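Local coordinates for protein N-acetylneuraminate epimerase (Escherichia coli, PDB 2UVK) that speeds the interconversion of the alpha and beta anomers of N-acetylneuraminate as a homodimeric, periplasmic kelch beta-propeller enzyme, at residues M107-H112 with A121-G126; N167-S172 with W180-E185; G111-V116 with A192-V197; V84-H89 with M102-M107; S12-I17 with D57-A62. All blocks are in the same frame, centred on the assembly; numbering follows the deposited sequence. Where two conformers were deposited one is given.

The five contacts sample successive blades of a kelch propeller and the seams between them. Contacts 1 and 3 share G111 and H112, where the chain enters an innermost strand, and contact 3 comes nearest the predicted proton acceptor E209, whose side chain is about 4 Å from that of A192. Contact 5 lies two seams earlier, between strands 14-18 and 60-64, and meets contact 3 through T60 OG1 and T114 OG1, 2.7 Å apart. Outward, T124 OG1 of contact 1 lies 2.7 Å from F169 O of contact 2. Contact 4 ties the entry to strand 88-92 to the chain leaving that blade; it shares M107 with contact 1 and, like contacts 1 and 2, touches the second subunit.

Contact 1 of 5, residues M107-H112 with A121-G126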
# COMPACT_ATOMS: atom_id res chain seq x y z
N MSE B 107 -4.92 -0.54 -2.48
CA MSE B 107 -4.17 -1.68 -1.97
C MSE B 107 -4.64 -2.96 -2.66
O MSE B 107 -5.82 -3.11 -2.98
CB MSE B 107 -4.35 -1.81 -0.45
CG MSE B 107 -3.35 -0.97 0.41
SE MSE B 107 -3.74 0.94 0.52
CE MSE B 107 -5.37 0.89 1.62
N GLY B 108 -3.71 -3.88 -2.92
CA GLY B 108 -4.11 -5.19 -3.33
C GLY B 108 -5.05 -5.76 -2.28
O GLY B 108 -5.03 -5.33 -1.12
N MSE B 109 -5.88 -6.72 -2.67
CA MSE B 109 -6.91 -7.28 -1.81
C MSE B 109 -6.88 -8.80 -1.86
O MSE B 109 -7.42 -9.42 -2.77
CB MSE B 109 -8.26 -6.75 -2.28
CG MSE B 109 -8.39 -5.27 -2.07
SE MSE B 109 -10.14 -4.57 -2.65
CE MSE B 109 -9.87 -4.73 -4.58
N ALA B 110 -6.20 -9.41 -0.88
CA ALA B 110 -6.24 -10.85 -0.63
C ALA B 110 -6.08 -11.12 0.83
O ALA B 110 -5.09 -10.70 1.41
CB ALA B 110 -5.14 -11.60 -1.42
N GLY B 111 -7.08 -11.79 1.42
CA GLY B 111 -7.17 -11.91 2.86
C GLY B 111 -7.93 -10.75 3.49
O GLY B 111 -8.08 -10.69 4.71
N HIS B 112 -8.39 -9.84 2.66
CA HIS B 112 -9.25 -8.74 3.08
C HIS B 112 -10.64 -9.28 3.45
O HIS B 112 -11.04 -10.41 3.13
CB HIS B 112 -9.37 -7.71 1.97
CG HIS B 112 -9.90 -8.27 0.69
ND1 HIS B 112 -9.32 -9.36 0.05
CD2 HIS B 112 -10.96 -7.90 -0.07
CE1 HIS B 112 -10.02 -9.63 -1.04
NE2 HIS B 112 -11.01 -8.75 -1.14
N ALA B 121 -19.38 -0.57 -0.47
CA ALA B 121 -18.60 -1.73 -0.05
C ALA B 121 -17.37 -1.25 0.69
O ALA B 121 -16.59 -0.48 0.18
CB ALA B 121 -18.20 -2.56 -1.25
N TYR B 122 -17.22 -1.72 1.92
CA TYR B 122 -16.11 -1.36 2.78
C TYR B 122 -15.16 -2.54 2.85
O TYR B 122 -15.58 -3.69 3.02
CB TYR B 122 -16.62 -1.05 4.18
CG TYR B 122 -17.24 0.32 4.32
CD1 TYR B 122 -16.55 1.36 4.92
CD2 TYR B 122 -18.51 0.57 3.85
CE1 TYR B 122 -17.13 2.63 5.07
CE2 TYR B 122 -19.07 1.82 3.96
CZ TYR B 122 -18.37 2.85 4.56
OH TYR B 122 -18.98 4.10 4.71
N VAL B 123 -13.87 -2.22 2.75
CA VAL B 123 -12.78 -3.23 2.66
C VAL B 123 -11.69 -2.89 3.68
O VAL B 123 -11.29 -1.74 3.81
CB VAL B 123 -12.15 -3.23 1.25
CG1 VAL B 123 -10.94 -4.16 1.20
CG2 VAL B 123 -13.20 -3.62 0.19
N THR B 124 -11.24 -3.89 4.42
CA THR B 124 -10.04 -3.73 5.24
C THR B 124 -9.33 -5.06 5.31
O THR B 124 -9.89 -6.09 4.92
CB THR B 124 -10.35 -3.16 6.65
OG1 THR B 124 -9.12 -2.79 7.28
CG2 THR B 124 -11.15 -4.11 7.48
N GLY B 125 -8.08 -5.02 5.78
CA GLY B 125 -7.28 -6.24 5.87
C GLY B 125 -6.64 -6.65 4.56
O GLY B 125 -6.83 -6.02 3.52
N GLY B 126 -5.89 -7.72 4.65
CA GLY B 126 -5.22 -8.29 3.50
C GLY B 126 -3.72 -8.15 3.54
O GLY B 126 -3.16 -7.27 4.23
O HOH W 1 -6.74 -4.63 1.17
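The double glycine of the kelch motif, G125 and G126 at the end of strand 120-125, faces the loop that carries the chain into the innermost strand of the same blade. G126 CA comes within 3.2 Å of A110 O, a tight fit for any side chain: a beta-carbon on G126 would press on that same carbonyl, and, more tellingly, its backbone angles by themselves call for glycine. No direct hydrogen bond spans the two segments. A water does the joining instead, donating to G108 O at 2.9 Å and to G125 O at 2.7 Å. Beside it lies a small apolar cluster. V123 reaches across with its CG1 branch, which stands anti to its own backbone N (chi1 174°) and touches both the selenium of M109, at 4.0 Å, and H112 CD2, at 3.9 Å. The M109 and V123 side chains meet at about a right angle. M109 also lays its CB over the centre of the H112 ring, 3.5 Å above the plane, while H112 CB rests on T124 O and G125 O. The far end of the imidazole is held elsewhere, NE2 bonding to F71 O in the preceding blade, and T124 OG1 bonds to F169 O in the next strand of its own blade. The chemistry therefore implies a junction set by glycine shape and apolar fit, in which one water satisfies two buried carbonyls that have no N-H from the opposite segment.

Contact 2 of 5, residues N167-S172 with W180-E185; sequences NKFLLS and WSYAGE
L170 and G184 open the polar account of this antiparallel hairpin of the blade's two outer strands: L170 N donates to G184 O at 2.8 Å along a nearly straight line (170°), although it comes from above the carbonyl plane. L170 O in turn takes the N-H of A183, and with A183 and G184 both facing L170 the strand forms a classic beta bulge. Beyond it S172 and S181 exchange two bonds, both in the carbonyl planes. At the other end E185 is the polar centre. Its CG sits between the backbone N and the carbonyl carbon (chi1 66°) with the chain extended beyond, which lays the carboxylate alongside F169 and K168. OE1 receives Y182 OH at 2.6 Å on the anti lone pair, while OE2 stands a long 3.9 Å from K168 NZ, with a water joining the two; the stronger salt bridge of K168 runs to E185 of the second subunit. An alanine in place of E185 would probably leave the Y182 hydroxyl without its acceptor and K168 of both subunits without their carboxylate. Packing follows outward: F169 CD1 meets Y182 CE1 at 3.8 Å, edge against edge, L170 CG touches A183 CB at 3.9 Å, and L171 CB sits at the edge of the W180 indole. The implication is a hairpin end whose one carboxylate accepts from a tyrosine hydroxyl of its own strand and pairs charges across the dimer interface.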
# COMPACT_ATOMS: atom_id res chain seq x y z
N ASN B 167 -3.00 -4.76 5.68
CA ASN B 167 -3.71 -3.50 5.45
C ASN B 167 -4.60 -3.14 6.62
O ASN B 167 -5.61 -3.82 6.87
CB ASN B 167 -4.58 -3.59 4.20
CG ASN B 167 -5.17 -2.26 3.81
OD1 ASN B 167 -4.80 -1.23 4.35
ND2 ASN B 167 -6.08 -2.28 2.81
N LYS B 168 -4.22 -2.08 7.34
CA LYS B 168 -5.02 -1.60 8.47
C LYS B 168 -6.01 -0.51 8.07
O LYS B 168 -6.84 -0.10 8.89
CB LYS B 168 -4.12 -1.06 9.61
CG LYS B 168 -3.38 0.20 9.30
CD LYS B 168 -2.66 0.74 10.54
CE LYS B 168 -1.93 2.02 10.27
NZ LYS B 168 -1.45 2.62 11.59
N PHE B 169 -5.92 -0.02 6.83
CA PHE B 169 -6.82 1.03 6.36
C PHE B 169 -8.19 0.48 6.07
O PHE B 169 -8.35 -0.69 5.74
CB PHE B 169 -6.27 1.72 5.12
CG PHE B 169 -5.02 2.49 5.36
CD1 PHE B 169 -5.09 3.76 5.90
CD2 PHE B 169 -3.78 1.96 5.07
CE1 PHE B 169 -3.96 4.50 6.11
CE2 PHE B 169 -2.64 2.68 5.29
CZ PHE B 169 -2.74 3.96 5.83
N LEU B 170 -9.19 1.35 6.20
CA LEU B 170 -10.56 1.04 5.81
C LEU B 170 -10.86 1.83 4.54
O LEU B 170 -10.72 3.05 4.51
CB LEU B 170 -11.54 1.45 6.93
CG LEU B 170 -13.01 1.08 6.73
CD1 LEU B 170 -13.23 -0.39 6.75
CD2 LEU B 170 -13.86 1.76 7.82
N LEU B 171 -11.27 1.11 3.49
CA LEU B 171 -11.52 1.68 2.18
C LEU B 171 -13.01 1.56 1.89
O LEU B 171 -13.65 0.60 2.32
CB LEU B 171 -10.75 0.88 1.11
CG LEU B 171 -9.25 0.59 1.37
CD1 LEU B 171 -8.71 -0.30 0.21
CD2 LEU B 171 -8.45 1.84 1.55
N SER B 172 -13.57 2.52 1.16
CA SER B 172 -14.95 2.37 0.71
C SER B 172 -15.04 2.54 -0.81
O SER B 172 -14.46 3.46 -1.39
CB SER B 172 -15.91 3.34 1.44
OG SER B 172 -15.63 4.69 1.15
N TRP B 180 -12.77 4.64 -5.21
CA TRP B 180 -12.32 4.22 -3.88
C TRP B 180 -11.98 5.42 -3.02
O TRP B 180 -11.32 6.34 -3.48
CB TRP B 180 -11.07 3.34 -3.99
CG TRP B 180 -11.39 2.03 -4.59
CD1 TRP B 180 -11.40 1.71 -5.92
CD2 TRP B 180 -11.75 0.85 -3.88
NE1 TRP B 180 -11.78 0.41 -6.07
CE2 TRP B 180 -12.03 -0.15 -4.84
CE3 TRP B 180 -11.97 0.56 -2.53
CZ2 TRP B 180 -12.42 -1.44 -4.49
CZ3 TRP B 180 -12.35 -0.73 -2.17
CH2 TRP B 180 -12.59 -1.72 -3.15
N SER B 181 -12.43 5.39 -1.77
CA SER B 181 -12.17 6.47 -0.83
C SER B 181 -11.54 5.97 0.46
O SER B 181 -11.76 4.84 0.88
CB SER B 181 -13.49 7.19 -0.49
OG SER B 181 -14.05 7.81 -1.63
N TYR B 182 -10.78 6.86 1.10
CA TYR B 182 -10.35 6.63 2.46
C TYR B 182 -11.57 6.71 3.39
O TYR B 182 -12.29 7.73 3.38
CB TYR B 182 -9.34 7.68 2.86
CG TYR B 182 -8.91 7.61 4.31
CD1 TYR B 182 -7.78 6.90 4.70
CD2 TYR B 182 -9.65 8.27 5.31
CE1 TYR B 182 -7.39 6.84 6.04
CE2 TYR B 182 -9.27 8.20 6.64
CZ TYR B 182 -8.14 7.49 7.00
OH TYR B 182 -7.73 7.44 8.33
N ALA B 183 -11.79 5.67 4.19
CA ALA B 183 -12.91 5.61 5.14
C ALA B 183 -12.48 5.57 6.60
O ALA B 183 -13.30 5.72 7.50
CB ALA B 183 -13.79 4.44 4.81
N GLY B 184 -11.19 5.38 6.85
CA GLY B 184 -10.66 5.25 8.20
C GLY B 184 -9.48 4.32 8.27
O GLY B 184 -8.93 3.93 7.25
N GLU B 185 -9.10 3.99 9.48
CA GLU B 185 -8.00 3.06 9.72
C GLU B 185 -7.99 2.57 11.13
O GLU B 185 -8.40 3.27 12.07
CB GLU B 185 -6.66 3.69 9.39
CG GLU B 185 -6.26 4.81 10.26
CD GLU B 185 -5.10 5.57 9.69
OE1 GLU B 185 -5.34 6.42 8.82
OE2 GLU B 185 -3.94 5.30 10.11
O HOH W 2 -3.56 3.67 12.87
O HOH W 3 -15.66 6.13 -2.94

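Contact 3 of 5, residues G111-V116 with A192-V197; sequences GHVTFV and AGAAVV
V113 and V196 mesh where the innermost strands of two successive blades run side by side, their short axes only 10° apart in direction but 7.2 Å from each other, too far for a shared sheet. The gap is filled by branched side chains. V196 is the bump: its isopropyl group enters the hollow between V113 and F115, with V196 CG1 pressed to V113 CB at 3.8 Å and as near to T114 O. The other branch, V196 CG2, placed anti to the backbone N, turns to the phenyl ring and stops 4.0 Å from F115 CD2. V113 answers with a bump of its own. Its CG1 projects beside the backbone N (chi1 -65°) and settles on A194 O at 3.3 Å. The two valine side chains cross at a slant. F115 meets V196 at about a right angle, and its ring meets that of Y122 in the adjoining strand, the planes about 15° apart. At the upstream end shape gives way to backbone. G111 O accepts G193 N at 2.8 Å, in the carbonyl plane and on a lone pair, and a water hydrogen-bonds the same oxygen and A194 N at 3.1 Å. The approach is as close as it is because G111 is bare: a beta-carbon there would run into A192 CB. A192 lies beside E209, the predicted proton acceptor, with its side chain about 4 Å away. Nearly parallel innermost strands of successive blades, packed through side chains and not joined in one sheet, are the mark of a beta-propeller, and here their start borders the probable active site.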
# COMPACT_ATOMS: atom_id res chain seq x y z
N GLY B 111 -7.08 -11.79 1.42
CA GLY B 111 -7.17 -11.91 2.86
C GLY B 111 -7.93 -10.75 3.49
O GLY B 111 -8.08 -10.69 4.71
N HIS B 112 -8.39 -9.84 2.66
CA HIS B 112 -9.25 -8.74 3.08
C HIS B 112 -10.64 -9.28 3.45
O HIS B 112 -11.04 -10.41 3.13
CB HIS B 112 -9.37 -7.71 1.97
CG HIS B 112 -9.90 -8.27 0.69
ND1 HIS B 112 -9.32 -9.36 0.05
CD2 HIS B 112 -10.96 -7.90 -0.07
CE1 HIS B 112 -10.02 -9.63 -1.04
NE2 HIS B 112 -11.01 -8.75 -1.14
N VAL B 113 -11.38 -8.42 4.13
CA VAL B 113 -12.81 -8.64 4.31
C VAL B 113 -13.57 -7.58 3.51
O VAL B 113 -13.00 -6.57 3.09
CB VAL B 113 -13.22 -8.57 5.81
CG1 VAL B 113 -12.58 -9.72 6.59
CG2 VAL B 113 -12.95 -7.19 6.39
N THR B 114 -14.86 -7.82 3.30
CA THR B 114 -15.72 -6.79 2.72
C THR B 114 -17.10 -6.88 3.34
O THR B 114 -17.63 -7.97 3.58
CB THR B 114 -15.78 -6.97 1.18
OG1 THR B 114 -14.46 -6.86 0.65
CG2 THR B 114 -16.65 -5.93 0.51
N PHE B 115 -17.64 -5.70 3.67
CA PHE B 115 -19.01 -5.58 4.15
C PHE B 115 -19.70 -4.39 3.50
O PHE B 115 -19.06 -3.48 2.99
CB PHE B 115 -19.06 -5.48 5.69
CG PHE B 115 -18.35 -4.27 6.27
CD1 PHE B 115 -19.06 -3.16 6.67
CD2 PHE B 115 -16.97 -4.27 6.47
CE1 PHE B 115 -18.42 -2.06 7.24
CE2 PHE B 115 -16.33 -3.18 7.04
CZ PHE B 115 -17.07 -2.06 7.41
N VAL B 116 -21.04 -4.41 3.54
CA VAL B 116 -21.84 -3.34 2.93
C VAL B 116 -22.38 -2.46 4.05
O VAL B 116 -22.97 -2.96 5.02
CB VAL B 116 -23.00 -3.91 2.05
CG1 VAL B 116 -23.86 -2.79 1.45
CG2 VAL B 116 -22.45 -4.81 0.92
N ALA B 192 -5.04 -10.69 7.82
CA ALA B 192 -5.44 -11.38 6.60
C ALA B 192 -6.25 -12.61 7.03
O ALA B 192 -5.80 -13.39 7.84
CB ALA B 192 -4.20 -11.78 5.79
N GLY B 193 -7.46 -12.77 6.53
CA GLY B 193 -8.28 -13.90 6.90
C GLY B 193 -9.12 -13.76 8.15
O GLY B 193 -9.57 -14.75 8.72
N ALA B 194 -9.38 -12.52 8.57
CA ALA B 194 -10.37 -12.28 9.62
C ALA B 194 -11.75 -12.64 9.06
O ALA B 194 -11.95 -12.69 7.82
CB ALA B 194 -10.34 -10.83 10.09
N ALA B 195 -12.68 -12.94 9.96
CA ALA B 195 -14.07 -13.13 9.62
C ALA B 195 -14.78 -11.83 9.92
O ALA B 195 -14.51 -11.21 10.96
CB ALA B 195 -14.66 -14.27 10.42
N VAL B 196 -15.66 -11.39 9.03
CA VAL B 196 -16.44 -10.15 9.24
C VAL B 196 -17.92 -10.43 9.44
O VAL B 196 -18.48 -11.33 8.81
CB VAL B 196 -16.23 -9.16 8.08
CG1 VAL B 196 -16.68 -9.74 6.75
CG2 VAL B 196 -16.94 -7.81 8.33
N VAL B 197 -18.54 -9.67 10.34
CA VAL B 197 -20.00 -9.63 10.45
C VAL B 197 -20.43 -8.17 10.55
O VAL B 197 -19.78 -7.39 11.24
CB VAL B 197 -20.54 -10.41 11.68
CG1 VAL B 197 -22.09 -10.30 11.74
CG2 VAL B 197 -20.15 -11.86 11.64
O HOH W 4 -8.76 -9.77 7.38
O HOH W 5 -10.82 -12.45 5.33

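Contact 4 of 5, residues V84-H89 with M102-M107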
# COMPACT_ATOMS: atom_id res chain seq x y z
N VAL B 84 -1.48 -10.90 -6.12
CA VAL B 84 -2.68 -10.32 -5.53
C VAL B 84 -3.27 -9.30 -6.48
O VAL B 84 -2.57 -8.43 -6.99
CB VAL B 84 -2.30 -9.60 -4.20
CG1 VAL B 84 -3.48 -8.89 -3.58
CG2 VAL B 84 -1.71 -10.55 -3.24
N PHE B 85 -4.59 -9.35 -6.66
CA PHE B 85 -5.28 -8.39 -7.53
C PHE B 85 -5.89 -7.23 -6.75
O PHE B 85 -6.12 -7.37 -5.56
CB PHE B 85 -6.42 -9.10 -8.30
CG PHE B 85 -5.93 -10.02 -9.40
CD1 PHE B 85 -5.97 -9.59 -10.70
CD2 PHE B 85 -5.55 -11.32 -9.15
CE1 PHE B 85 -5.54 -10.40 -11.72
CE2 PHE B 85 -5.14 -12.13 -10.16
CZ PHE B 85 -5.16 -11.65 -11.46
N ASN B 86 -6.15 -6.11 -7.42
CA ASN B 86 -6.75 -4.92 -6.79
C ASN B 86 -7.98 -4.47 -7.56
O ASN B 86 -8.33 -3.30 -7.52
CB ASN B 86 -5.77 -3.75 -6.68
CG ASN B 86 -5.54 -3.03 -8.02
OD1 ASN B 86 -5.53 -3.68 -9.08
ND2 ASN B 86 -5.38 -1.71 -7.99
N ASP B 87 -8.61 -5.40 -8.26
CA ASP B 87 -9.68 -5.03 -9.20
C ASP B 87 -11.08 -5.31 -8.69
O ASP B 87 -11.28 -5.91 -7.62
CB ASP B 87 -9.46 -5.71 -10.56
CG ASP B 87 -9.42 -7.22 -10.48
OD1 ASP B 87 -9.63 -7.80 -9.37
OD2 ASP B 87 -9.14 -7.87 -11.53
N VAL B 88 -12.06 -4.80 -9.44
CA VAL B 88 -13.47 -5.01 -9.15
C VAL B 88 -14.18 -5.46 -10.43
O VAL B 88 -13.99 -4.86 -11.50
CB VAL B 88 -14.12 -3.71 -8.64
CG1 VAL B 88 -15.59 -3.95 -8.19
CG2 VAL B 88 -13.29 -3.07 -7.53
N HIS B 89 -14.95 -6.53 -10.30
CA HIS B 89 -15.84 -6.99 -11.36
C HIS B 89 -17.27 -6.86 -10.89
O HIS B 89 -17.56 -6.98 -9.71
CB HIS B 89 -15.53 -8.44 -11.71
CG HIS B 89 -14.28 -8.61 -12.51
ND1 HIS B 89 -13.02 -8.55 -11.97
CD2 HIS B 89 -14.10 -8.88 -13.83
CE1 HIS B 89 -12.11 -8.76 -12.91
NE2 HIS B 89 -12.74 -8.97 -14.06
N MSE B 102 -13.52 -0.11 -14.46
CA MSE B 102 -12.32 0.71 -14.48
C MSE B 102 -12.26 1.34 -13.12
O MSE B 102 -12.89 2.36 -12.85
CB MSE B 102 -12.40 1.76 -15.60
CG MSE B 102 -11.13 2.60 -15.69
SE MSE B 102 -11.11 3.70 -17.29
CE MSE B 102 -10.40 2.41 -18.59
N SER B 103 -11.52 0.69 -12.22
CA SER B 103 -11.51 1.04 -10.81
C SER B 103 -10.24 0.49 -10.20
O SER B 103 -9.96 -0.69 -10.37
CB SER B 103 -12.71 0.39 -10.15
OG SER B 103 -12.82 0.73 -8.80
N HIS B 104 -9.51 1.31 -9.47
CA HIS B 104 -8.19 0.91 -8.94
C HIS B 104 -8.13 1.06 -7.43
O HIS B 104 -7.96 2.17 -6.92
CB HIS B 104 -7.13 1.78 -9.60
CG HIS B 104 -7.02 1.52 -11.07
ND1 HIS B 104 -7.58 2.33 -12.04
CD2 HIS B 104 -6.45 0.48 -11.73
CE1 HIS B 104 -7.33 1.81 -13.23
NE2 HIS B 104 -6.68 0.68 -13.07
N ALA B 105 -8.26 -0.05 -6.71
CA ALA B 105 -8.14 -0.01 -5.26
C ALA B 105 -6.71 0.36 -4.88
O ALA B 105 -5.75 -0.11 -5.50
CB ALA B 105 -8.53 -1.35 -4.68
N PRO B 106 -6.55 1.22 -3.87
CA PRO B 106 -5.22 1.65 -3.48
C PRO B 106 -4.32 0.57 -2.90
O PRO B 106 -3.10 0.77 -2.84
CB PRO B 106 -5.50 2.75 -2.45
CG PRO B 106 -6.83 2.45 -1.95
CD PRO B 106 -7.59 1.97 -3.13
N MSE B 107 -4.92 -0.54 -2.48
CA MSE B 107 -4.17 -1.68 -1.97
C MSE B 107 -4.64 -2.96 -2.66
O MSE B 107 -5.82 -3.11 -2.98
CB MSE B 107 -4.35 -1.81 -0.45
CG MSE B 107 -3.35 -0.97 0.41
SE MSE B 107 -3.74 0.94 0.52
CE MSE B 107 -5.37 0.89 1.62
O HOH W 6 -11.14 -3.10 -11.51
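N86 and A105 make this a loop-to-loop contact within one kelch blade, joining the segment that leads into strand 88-92 to the extended chain that has left the outermost strand 97-100 on its way to the next blade. The principal bond is N86 ND2 to A105 O, 3.0 Å and nearly straight at 169°; the donor lies in the carbonyl plane on a lone pair, and the acceptor is almost in the plane of the asparagine amide. A weak return bond of 3.4 Å runs from A105 N to N86 O, so one residue reads both polar atoms of the other. The amide gets there by taking CG between the backbone N and the carbonyl carbon (chi1 76°), which brings the side chain across toward the loop. A leucine here, having no amide N-H to give, would probably leave A105 O dependent on N130 of the second subunit and the two loops less firmly joined. A105 CB rests 3.5 Å from the backbone N86 O, and N86 CB stands 3.8 Å from M107 O, a buried carbonyl with no polar partner in the model. Farther along, a water accepts from V88 N at 2.8 Å and lies 2.9 Å from S103 O, while V88 CG2 touches S103 OG at 4.0 Å; that hydroxyl has its main bond to Q178 O. A105 O also accepts from N130 of the second subunit, which places the loop at the dimer interface. Around it, V88, A105 and P106 pack on W180 of strand 179-185, and M107 reaches F169 and L171 of strand 169-174.

Contact 5 of 5, residues S12-I17 with D57-A62; sequences SGTGAI and DQATSA
S12 O is gripped twice, by Q58 N at 3.0 Å and 165° and by a water at 2.8 Å that passes the link on to A59 N. The two segments begin the innermost strands of neighbouring propeller blades, 14-18 and 60-64, whose short axes run 14° apart and 5.8 Å from each other, so that, apart from that one backbone bond at the start, water and side chains close the seam. Two more waters continue the pattern: one lies between G13 O and A59 O, and another donates to G15 O and S61 O, 2.7 Å from each. Between those two the hydroxyls take over. T14 holds OG1 anti to its own N (chi1 -175°), which aims it at the opposite strand, and in the conformer of S61 described here it lies 2.8 Å from S61 OG in a hydrogen bond whose direction is open. T14 CB lies 3.6 Å from A59 O, and S12 CB lies against the carboxylate of D57. T60, turned away from this seam, carries the same idea onward by bonding T114 of the next blade, while the Q58 side chain stands about 7 Å from that of E209, the predicted proton acceptor. The seam is thus largely polar, with three waters bridging backbone groups between the blades. Last comes A16, whose methyl CB lies 4.0 Å from S61 OG.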
# COMPACT_ATOMS: atom_id res chain seq x y z
N SER B 12 -11.84 -21.65 -0.36
CA SER B 12 -11.20 -20.40 -0.72
C SER B 12 -12.00 -19.54 -1.69
O SER B 12 -11.47 -18.57 -2.26
CB SER B 12 -9.79 -20.65 -1.28
OG SER B 12 -9.12 -21.65 -0.53
N GLY B 13 -13.30 -19.84 -1.82
CA GLY B 13 -14.18 -19.13 -2.73
C GLY B 13 -14.83 -17.94 -2.07
O GLY B 13 -14.46 -17.56 -0.95
N THR B 14 -15.86 -17.42 -2.72
CA THR B 14 -16.58 -16.27 -2.19
C THR B 14 -18.06 -16.41 -2.56
O THR B 14 -18.42 -17.28 -3.32
CB THR B 14 -15.99 -14.95 -2.72
OG1 THR B 14 -16.63 -13.82 -2.10
CG2 THR B 14 -16.09 -14.84 -4.24
N GLY B 15 -18.90 -15.59 -1.97
CA GLY B 15 -20.33 -15.64 -2.27
C GLY B 15 -21.04 -14.51 -1.58
O GLY B 15 -20.46 -13.77 -0.80
N ALA B 16 -22.32 -14.41 -1.90
CA ALA B 16 -23.15 -13.30 -1.46
C ALA B 16 -24.59 -13.80 -1.50
O ALA B 16 -24.92 -14.76 -2.18
CB ALA B 16 -22.96 -12.12 -2.39
N ILE B 17 -25.45 -13.14 -0.73
CA ILE B 17 -26.87 -13.45 -0.73
C ILE B 17 -27.64 -12.18 -1.06
O ILE B 17 -27.31 -11.10 -0.56
CB ILE B 17 -27.31 -14.08 0.60
CG1 ILE B 17 -28.77 -14.52 0.52
CG2 ILE B 17 -27.06 -13.14 1.74
CD1 ILE B 17 -29.10 -15.67 1.40
N ASP B 57 -8.40 -17.04 -5.52
CA ASP B 57 -8.54 -17.51 -4.13
C ASP B 57 -8.59 -16.30 -3.22
O ASP B 57 -7.95 -15.30 -3.45
CB ASP B 57 -7.33 -18.36 -3.72
CG ASP B 57 -7.36 -19.76 -4.27
OD1 ASP B 57 -8.38 -20.26 -4.78
OD2 ASP B 57 -6.27 -20.40 -4.17
N GLN B 58 -9.43 -16.38 -2.19
CA GLN B 58 -9.47 -15.29 -1.21
C GLN B 58 -9.99 -13.96 -1.77
O GLN B 58 -9.68 -12.88 -1.25
CB GLN B 58 -8.13 -15.10 -0.49
CG GLN B 58 -7.67 -16.35 0.26
CD GLN B 58 -6.47 -16.11 1.13
OE1 GLN B 58 -6.48 -15.22 1.96
NE2 GLN B 58 -5.42 -16.88 0.91
N ALA B 59 -10.83 -14.01 -2.81
CA ALA B 59 -11.62 -12.84 -3.20
C ALA B 59 -12.74 -12.59 -2.20
O ALA B 59 -13.06 -13.42 -1.34
CB ALA B 59 -12.22 -13.08 -4.57
N THR B 60 -13.33 -11.41 -2.31
CA THR B 60 -14.55 -11.12 -1.53
C THR B 60 -15.63 -10.64 -2.49
O THR B 60 -15.37 -10.34 -3.66
CB THR B 60 -14.32 -10.00 -0.49
OG1 THR B 60 -13.95 -8.79 -1.14
CG2 THR B 60 -13.26 -10.41 0.54
N SER B 61 -16.86 -10.58 -2.01
CA SER B 61 -17.97 -10.12 -2.84
C SER B 61 -19.05 -9.47 -2.00
O SER B 61 -19.22 -9.81 -0.84
CB SER B 61 -18.54 -11.30 -3.64
OG SER B 61 -18.97 -12.35 -2.78
N ALA B 62 -19.79 -8.55 -2.64
CA ALA B 62 -20.86 -7.79 -1.99
C ALA B 62 -21.98 -7.59 -2.96
O ALA B 62 -21.74 -7.32 -4.12
CB ALA B 62 -20.34 -6.46 -1.57
O HOH W 7 -12.16 -16.41 -3.91
O HOH W 8 -12.53 -15.76 -0.16
O HOH W 9 -20.94 -11.45 0.39